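Local coordinates for protein polyprenyl synthetase (Nonlabens dokdonensis, PDB 6KD7) that probably catalyses prenyl transfer in the synthesis of geranylgeranyl pyrophosphate, working with magnesium ions, at residues A[160-165]-A[205-210]; A[235-240]-A[282-287]. All coordinates share one frame; numbering follows the deposited sequence.

Interactions 1 and 2 follow one another along the chain and stand side by side in the fold, their centres about 11 Å apart. Interaction 1 is the nearer to the active site: F205 touches the bound pyrophosphate, and the nearest side-chain atom of Q206 is about 4 Å from a magnesium ion. Interaction 2 lies further out; the nearest side-chain atom of Y236 is about 11 Å from a magnesium ion. Helix 236-241 joins the two. D210 OD2 lies 3.3 Å from Y236 N, a probable hydrogen bond at the start of that helix, while L207 CD2 packs against Y236 CB at 3.5 Å. One edge of the Y236 ring and the CD1 methyl of L237 then meet helix 283-303.

Interaction 1 (A[160-165]-A[205-210]); sequences EYLNMI and FQLMDD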
ATOM      1  N   GLU A 160     -29.755  22.384 -11.719  1.00 35.38           N
ATOM      2  CA  GLU A 160     -29.383  20.990 -11.354  1.00 33.72           C
ATOM      3  C   GLU A 160     -28.827  20.974  -9.929  1.00 29.48           C
ATOM      4  O   GLU A 160     -29.199  20.108  -9.190  1.00 29.65           O
ATOM      5  CB  GLU A 160     -28.325  20.439 -12.297  1.00 38.63           C
ATOM      6  CG  GLU A 160     -28.846  20.090 -13.680  1.00 38.52           C
ATOM      7  CD  GLU A 160     -27.681  19.698 -14.580  1.00 42.50           C
ATOM      8  OE1 GLU A 160     -26.714  20.467 -14.680  1.00 40.86           O
ATOM      9  OE2 GLU A 160     -27.690  18.572 -15.048  1.00 47.03           O
ATOM     10  N   TYR A 161     -27.985  21.934  -9.567  1.00 28.58           N
ATOM     11  CA  TYR A 161     -27.467  22.075  -8.189  1.00 30.67           C
ATOM     12  C   TYR A 161     -28.653  22.246  -7.203  1.00 33.09           C
ATOM     13  O   TYR A 161     -28.637  21.594  -6.142  1.00 29.44           O
ATOM     14  CB  TYR A 161     -26.463  23.231  -8.069  1.00 28.83           C
ATOM     15  CG  TYR A 161     -25.848  23.302  -6.693  1.00 29.57           C
ATOM     16  CD1 TYR A 161     -24.870  22.381  -6.307  1.00 27.27           C
ATOM     17  CD2 TYR A 161     -26.344  24.184  -5.730  1.00 29.30           C
ATOM     18  CE1 TYR A 161     -24.344  22.391  -5.018  1.00 26.66           C
ATOM     19  CE2 TYR A 161     -25.852  24.181  -4.428  1.00 30.10           C
ATOM     20  CZ  TYR A 161     -24.842  23.290  -4.076  1.00 28.35           C
ATOM     21  OH  TYR A 161     -24.385  23.292  -2.796  1.00 25.89           O
ATOM     22  N   LEU A 162     -29.653  23.092  -7.510  1.00 33.37           N
ATOM     23  CA  LEU A 162     -30.750  23.364  -6.527  1.00 32.33           C
ATOM     24  C   LEU A 162     -31.606  22.109  -6.364  1.00 28.38           C
ATOM     25  O   LEU A 162     -31.981  21.778  -5.239  1.00 30.77           O
ATOM     26  CB  LEU A 162     -31.582  24.560  -6.983  1.00 30.42           C
ATOM     27  CG  LEU A 162     -30.816  25.888  -6.930  1.00 30.45           C
ATOM     28  CD1 LEU A 162     -31.612  27.004  -7.616  1.00 31.41           C
ATOM     29  CD2 LEU A 162     -30.456  26.244  -5.501  1.00 27.79           C
ATOM     30  N   ASN A 163     -31.830  21.395  -7.455  1.00 27.84           N
ATOM     31  CA  ASN A 163     -32.543  20.096  -7.430  1.00 29.72           C
ATOM     32  C   ASN A 163     -31.758  19.111  -6.549  1.00 30.31           C
ATOM     33  O   ASN A 163     -32.382  18.404  -5.723  1.00 29.19           O
ATOM     34  CB  ASN A 163     -32.797  19.597  -8.854  1.00 29.82           C
ATOM     35  CG  ASN A 163     -33.568  18.302  -8.824  1.00 31.52           C
ATOM     36  OD1 ASN A 163     -34.674  18.303  -8.335  1.00 36.67           O
ATOM     37  ND2 ASN A 163     -32.953  17.187  -9.187  1.00 33.57           N
ATOM     38  N   MET A 164     -30.422  19.089  -6.651  1.00 27.90           N
ATOM     39  CA  MET A 164     -29.640  18.107  -5.879  1.00 26.02           C
ATOM     40  C   MET A 164     -29.756  18.434  -4.378  1.00 26.27           C
ATOM     41  O   MET A 164     -30.075  17.507  -3.570  1.00 25.80           O
ATOM     42  CB  MET A 164     -28.191  18.083  -6.366  1.00 27.20           C
ATOM     43  CG  MET A 164     -27.288  17.157  -5.554  1.00 26.61           C
ATOM     44  SD  MET A 164     -26.650  17.872  -4.028  1.00 25.76           S
ATOM     45  CE  MET A 164     -25.518  19.108  -4.674  1.00 25.40           C
ATOM     46  N   ILE A 165     -29.491  19.680  -3.981  1.00 25.36           N
ATOM     47  CA  ILE A 165     -29.556  20.030  -2.538  1.00 27.97           C
ATOM     48  C   ILE A 165     -30.996  19.927  -2.014  1.00 26.87           C
ATOM     49  O   ILE A 165     -31.188  19.588  -0.808  1.00 25.64           O
ATOM     50  CB  ILE A 165     -28.920  21.385  -2.211  1.00 29.35           C
ATOM     51  CG1 ILE A 165     -29.595  22.548  -2.923  1.00 27.34           C
ATOM     52  CG2 ILE A 165     -27.416  21.316  -2.446  1.00 30.48           C
ATOM     53  CD1 ILE A 165     -29.222  23.886  -2.304  1.00 31.00           C
ATOM     54  N   PHE A 205     -31.340  27.080   4.292  1.00 26.29           N
ATOM     55  CA  PHE A 205     -30.374  26.573   5.296  1.00 30.89           C
ATOM     56  C   PHE A 205     -29.095  26.029   4.569  1.00 32.18           C
ATOM     57  O   PHE A 205     -27.953  26.272   4.990  1.00 29.50           O
ATOM     58  CB  PHE A 205     -31.099  25.533   6.149  1.00 29.46           C
ATOM     59  CG  PHE A 205     -30.329  25.007   7.325  1.00 36.18           C
ATOM     60  CD1 PHE A 205     -29.814  25.884   8.282  1.00 40.70           C
ATOM     61  CD2 PHE A 205     -30.143  23.638   7.496  1.00 37.96           C
ATOM     62  CE1 PHE A 205     -29.105  25.412   9.380  1.00 39.30           C
ATOM     63  CE2 PHE A 205     -29.453  23.168   8.615  1.00 41.67           C
ATOM     64  CZ  PHE A 205     -28.899  24.049   9.528  1.00 40.67           C
ATOM     65  N   GLN A 206     -29.274  25.274   3.495  1.00 28.80           N
ATOM     66  CA  GLN A 206     -28.167  24.614   2.778  1.00 29.48           C
ATOM     67  C   GLN A 206     -27.384  25.680   2.012  1.00 29.61           C
ATOM     68  O   GLN A 206     -26.146  25.600   2.023  1.00 27.55           O
ATOM     69  CB  GLN A 206     -28.684  23.545   1.837  1.00 27.11           C
ATOM     70  CG  GLN A 206     -27.581  22.881   1.047  1.00 30.78           C
ATOM     71  CD  GLN A 206     -26.474  22.317   1.900  1.00 30.27           C
ATOM     72  OE1 GLN A 206     -25.302  22.503   1.587  1.00 32.31           O
ATOM     73  NE2 GLN A 206     -26.834  21.621   2.959  1.00 28.20           N
ATOM     74  N   LEU A 207     -28.061  26.629   1.376  1.00 28.23           N
ATOM     75  CA  LEU A 207     -27.363  27.757   0.712  1.00 29.51           C
ATOM     76  C   LEU A 207     -26.535  28.527   1.738  1.00 31.38           C
ATOM     77  O   LEU A 207     -25.393  28.940   1.387  1.00 31.08           O
ATOM     78  CB  LEU A 207     -28.327  28.622  -0.081  1.00 29.64           C
ATOM     79  CG  LEU A 207     -28.893  27.899  -1.298  1.00 32.78           C
ATOM     80  CD1 LEU A 207     -29.923  28.752  -1.991  1.00 39.26           C
ATOM     81  CD2 LEU A 207     -27.798  27.532  -2.287  1.00 36.23           C
ATOM     82  N   MET A 208     -27.038  28.643   2.967  1.00 30.97           N
ATOM     83  CA  MET A 208     -26.283  29.285   4.071  1.00 32.57           C
ATOM     84  C   MET A 208     -25.046  28.437   4.390  1.00 30.05           C
ATOM     85  O   MET A 208     -23.992  29.011   4.561  1.00 29.97           O
ATOM     86  CB  MET A 208     -27.140  29.417   5.330  1.00 34.61           C
ATOM     87  CG  MET A 208     -26.467  30.201   6.433  1.00 42.57           C
ATOM     88  SD  MET A 208     -27.458  30.362   7.934  1.00 56.23           S
ATOM     89  CE  MET A 208     -27.235  28.763   8.703  1.00 50.65           C
ATOM     90  N   ASP A 209     -25.191  27.114   4.447  1.00 29.54           N
ATOM     91  CA  ASP A 209     -24.043  26.221   4.709  1.00 29.47           C
ATOM     92  C   ASP A 209     -23.009  26.409   3.566  1.00 29.39           C
ATOM     93  O   ASP A 209     -21.826  26.576   3.847  1.00 29.37           O
ATOM     94  CB  ASP A 209     -24.561  24.810   4.945  1.00 33.30           C
ATOM     95  CG  ASP A 209     -23.418  23.818   5.024  1.00 45.52           C
ATOM     96  OD1 ASP A 209     -22.960  23.351   3.944  1.00 50.37           O
ATOM     97  OD2 ASP A 209     -22.948  23.556   6.155  1.00 51.20           O
ATOM     98  N   ASP A 210     -23.434  26.509   2.308  1.00 29.60           N
ATOM     99  CA  ASP A 210     -22.507  26.730   1.181  1.00 30.61           C
ATOM    100  C   ASP A 210     -21.733  28.023   1.457  1.00 35.50           C
ATOM    101  O   ASP A 210     -20.551  28.051   1.189  1.00 34.69           O
ATOM    102  CB  ASP A 210     -23.247  26.810  -0.153  1.00 29.81           C
ATOM    103  CG  ASP A 210     -23.763  25.488  -0.689  1.00 29.16           C
ATOM    104  OD1 ASP A 210     -23.558  24.444  -0.009  1.00 26.98           O
ATOM    105  OD2 ASP A 210     -24.320  25.512  -1.806  1.00 33.65           O
TER
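The polar part of this contact is a single hydrogen bond, from Y161 OH to D210 OD2. The ring of Y161 swings out from its helix with CG anti to the backbone N (chi1 -175°), and D210 reaches it from the opposite direction. OD2 sits at the ring edge near the ring plane, the ring and carboxylate planes being 50° apart. The modelled separation of 2.4 Å between Y161 OH and D210 OD2 is very short, so its exact length is doubtful. Tyrosine suits the place because its long ring carries a donor across between segments whose axes come no closer than 11.4 Å. A phenylalanine here would probably leave D210 OD2 without its phenolic donor.

The apolar part centres on L207, whose two methyls serve different neighbours. I165 CD1 meets L207 CD2 at 3.9 Å, the side chains crossing at about a right angle, while L162 CD2 lies 4.3 Å from L207 CD1. Branched I165 also presents CB to the aliphatic chain of Q206, 3.8 Å from its CG. A290, I291 and Y294 of helix 283-303 cover L207 as well.

The FQLMDD segment opens the second aspartate-rich DDxxD motif of polyprenyl synthases. D209 pairs with K223, and F205 contacts pyrophosphate: helix 158-183 here backs an active-site helix of the all-α isoprenoid synthase fold.

Interaction 2 (A[235-240]-A[282-287]); sequences TYLYLK and GGAKAT
Y236 and L237 both swing CG away from the backbone N (chi1 -166° and -159°), carrying a ring edge and a methyl to the same threonine, T287. Here the first turns of two helices in the all-α isoprenoid synthase fold pack together, their directions 126° apart. Y236 slides past T287 so that CD2 lies 3.4 Å from T287 OG1, which sits in the ring plane at its edge. L237 crosses T287 at about a right angle; its CD1 comes to 3.5 Å from T287 OG1 and 3.7 Å from A284 CA, touching the backbone of a residue whose CB points away.

Glycine is fitting at G283, just after G282, whose positive phi ends helix 264-281. The CA of G283 is 4.7 Å from K240 CA, and a CB would point toward the other helix and press on the carbonyl O of L237. K240 lays its aliphatic chain against A286, with CE 3.8 Å from A286 CB, while NZ turns off to a salt bridge with E243. The T287 hydroxyl is itself held: OG1 donates to G283 O at 2.9 Å, and T287 N donates to that same oxygen from the opposite face of the carbonyl plane.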
ATOM      1  N   THR A 235     -20.375  24.274  -5.494  1.00 29.53           N
ATOM      2  CA  THR A 235     -21.539  24.713  -4.690  1.00 31.47           C
ATOM      3  C   THR A 235     -22.116  25.989  -5.297  1.00 32.93           C
ATOM      4  O   THR A 235     -21.571  26.486  -6.294  1.00 35.40           O
ATOM      5  CB  THR A 235     -21.168  24.912  -3.230  1.00 29.73           C
ATOM      6  OG1 THR A 235     -20.312  26.044  -3.132  1.00 30.23           O
ATOM      7  CG2 THR A 235     -20.536  23.698  -2.593  1.00 29.92           C
ATOM      8  N   TYR A 236     -23.195  26.498  -4.715  1.00 32.72           N
ATOM      9  CA  TYR A 236     -23.903  27.660  -5.301  1.00 31.56           C
ATOM     10  C   TYR A 236     -22.924  28.825  -5.411  1.00 28.74           C
ATOM     11  O   TYR A 236     -22.952  29.527  -6.402  1.00 31.42           O
ATOM     12  CB  TYR A 236     -25.116  28.024  -4.445  1.00 34.77           C
ATOM     13  CG  TYR A 236     -26.093  28.959  -5.105  1.00 32.02           C
ATOM     14  CD1 TYR A 236     -27.116  28.476  -5.898  1.00 36.84           C
ATOM     15  CD2 TYR A 236     -25.998  30.324  -4.930  1.00 34.73           C
ATOM     16  CE1 TYR A 236     -28.017  29.325  -6.510  1.00 36.91           C
ATOM     17  CE2 TYR A 236     -26.895  31.188  -5.525  1.00 35.28           C
ATOM     18  CZ  TYR A 236     -27.905  30.687  -6.321  1.00 37.57           C
ATOM     19  OH  TYR A 236     -28.777  31.543  -6.908  1.00 46.44           O
ATOM     20  N   LEU A 237     -22.049  28.950  -4.423  1.00 28.26           N
ATOM     21  CA  LEU A 237     -21.047  30.035  -4.367  1.00 31.87           C
ATOM     22  C   LEU A 237     -20.153  29.950  -5.612  1.00 38.20           C
ATOM     23  O   LEU A 237     -20.006  30.959  -6.279  1.00 41.61           O
ATOM     24  CB  LEU A 237     -20.257  29.754  -3.089  1.00 34.23           C
ATOM     25  CG  LEU A 237     -19.490  30.903  -2.455  1.00 34.39           C
ATOM     26  CD1 LEU A 237     -20.295  32.183  -2.488  1.00 43.60           C
ATOM     27  CD2 LEU A 237     -19.105  30.542  -1.037  1.00 31.77           C
ATOM     28  N   TYR A 238     -19.642  28.769  -5.950  1.00 35.15           N
ATOM     29  CA  TYR A 238     -18.791  28.613  -7.160  1.00 35.29           C
ATOM     30  C   TYR A 238     -19.597  28.775  -8.452  1.00 35.06           C
ATOM     31  O   TYR A 238     -19.154  29.496  -9.328  1.00 37.24           O
ATOM     32  CB  TYR A 238     -18.097  27.253  -7.159  1.00 37.38           C
ATOM     33  CG  TYR A 238     -17.407  26.882  -8.446  1.00 39.14           C
ATOM     34  CD1 TYR A 238     -18.073  26.190  -9.437  1.00 39.24           C
ATOM     35  CD2 TYR A 238     -16.082  27.206  -8.668  1.00 39.38           C
ATOM     36  CE1 TYR A 238     -17.448  25.834 -10.617  1.00 43.75           C
ATOM     37  CE2 TYR A 238     -15.440  26.863  -9.842  1.00 40.09           C
ATOM     38  CZ  TYR A 238     -16.127  26.173 -10.821  1.00 41.30           C
ATOM     39  OH  TYR A 238     -15.518  25.824 -11.981  1.00 44.15           O
ATOM     40  N   LEU A 239     -20.782  28.176  -8.513  1.00 32.14           N
ATOM     41  CA  LEU A 239     -21.609  28.183  -9.745  1.00 33.20           C
ATOM     42  C   LEU A 239     -21.971  29.617 -10.141  1.00 38.08           C
ATOM     43  O   LEU A 239     -21.981  29.898 -11.321  1.00 41.35           O
ATOM     44  CB  LEU A 239     -22.853  27.322  -9.519  1.00 36.02           C
ATOM     45  CG  LEU A 239     -22.600  25.822  -9.401  1.00 35.59           C
ATOM     46  CD1 LEU A 239     -23.884  25.082  -9.091  1.00 34.09           C
ATOM     47  CD2 LEU A 239     -21.974  25.276 -10.665  1.00 37.53           C
ATOM     48  N   LYS A 240     -22.242  30.481  -9.171  1.00 39.38           N
ATOM     49  CA  LYS A 240     -22.622  31.895  -9.427  1.00 45.36           C
ATOM     50  C   LYS A 240     -21.360  32.699  -9.765  1.00 41.75           C
ATOM     51  O   LYS A 240     -21.419  33.526 -10.667  1.00 45.97           O
ATOM     52  CB  LYS A 240     -23.342  32.500  -8.216  1.00 42.86           C
ATOM     53  CG  LYS A 240     -24.697  31.903  -7.900  1.00 45.62           C
ATOM     54  CD  LYS A 240     -25.665  31.903  -9.063  1.00 46.49           C
ATOM     55  CE  LYS A 240     -26.290  33.255  -9.312  1.00 44.90           C
ATOM     56  NZ  LYS A 240     -27.123  33.188 -10.535  1.00 47.28           N
ATOM     57  N   GLY A 282     -19.142  38.710  -7.688  1.00 46.09           N
ATOM     58  CA  GLY A 282     -20.589  38.846  -7.413  1.00 48.53           C
ATOM     59  C   GLY A 282     -21.225  37.555  -6.912  1.00 50.23           C
ATOM     60  O   GLY A 282     -22.407  37.591  -6.552  1.00 49.93           O
ATOM     61  N   GLY A 283     -20.463  36.457  -6.878  1.00 48.22           N
ATOM     62  CA  GLY A 283     -20.936  35.128  -6.457  1.00 46.02           C
ATOM     63  C   GLY A 283     -21.357  35.117  -4.999  1.00 42.07           C
ATOM     64  O   GLY A 283     -22.396  34.498  -4.701  1.00 41.66           O
ATOM     65  N   ALA A 284     -20.579  35.732  -4.114  1.00 37.47           N
ATOM     66  CA  ALA A 284     -20.887  35.781  -2.668  1.00 43.87           C
ATOM     67  C   ALA A 284     -22.222  36.521  -2.455  1.00 46.46           C
ATOM     68  O   ALA A 284     -23.121  35.985  -1.803  1.00 43.96           O
ATOM     69  CB  ALA A 284     -19.770  36.452  -1.930  1.00 45.10           C
ATOM     70  N   LYS A 285     -22.360  37.692  -3.067  1.00 50.07           N
ATOM     71  CA  LYS A 285     -23.610  38.478  -2.937  1.00 54.60           C
ATOM     72  C   LYS A 285     -24.776  37.685  -3.530  1.00 49.60           C
ATOM     73  O   LYS A 285     -25.832  37.679  -2.916  1.00 49.65           O
ATOM     74  CB  LYS A 285     -23.477  39.818  -3.661  1.00 54.99           C
ATOM     75  CG  LYS A 285     -24.790  40.549  -3.895  1.00 59.93           C
ATOM     76  CD  LYS A 285     -24.653  41.840  -4.659  1.00 79.97           C
ATOM     77  CE  LYS A 285     -25.987  42.455  -5.034  1.00 87.00           C
ATOM     78  NZ  LYS A 285     -25.845  43.870  -5.450  1.00 82.64           N
ATOM     79  N   ALA A 286     -24.565  37.014  -4.660  1.00 40.51           N
ATOM     80  CA  ALA A 286     -25.654  36.281  -5.332  1.00 39.32           C
ATOM     81  C   ALA A 286     -26.106  35.127  -4.423  1.00 40.84           C
ATOM     82  O   ALA A 286     -27.312  34.813  -4.448  1.00 43.14           O
ATOM     83  CB  ALA A 286     -25.255  35.811  -6.708  1.00 38.32           C
ATOM     84  N   THR A 287     -25.196  34.609  -3.598  1.00 36.02           N
ATOM     85  CA  THR A 287     -25.474  33.515  -2.648  1.00 38.71           C
ATOM     86  C   THR A 287     -26.298  34.074  -1.482  1.00 36.86           C
ATOM     87  O   THR A 287     -27.330  33.481  -1.148  1.00 35.79           O
ATOM     88  CB  THR A 287     -24.191  32.790  -2.214  1.00 33.52           C
ATOM     89  OG1 THR A 287     -23.647  32.186  -3.390  1.00 38.00           O
ATOM     90  CG2 THR A 287     -24.473  31.733  -1.174  1.00 30.89           C
TER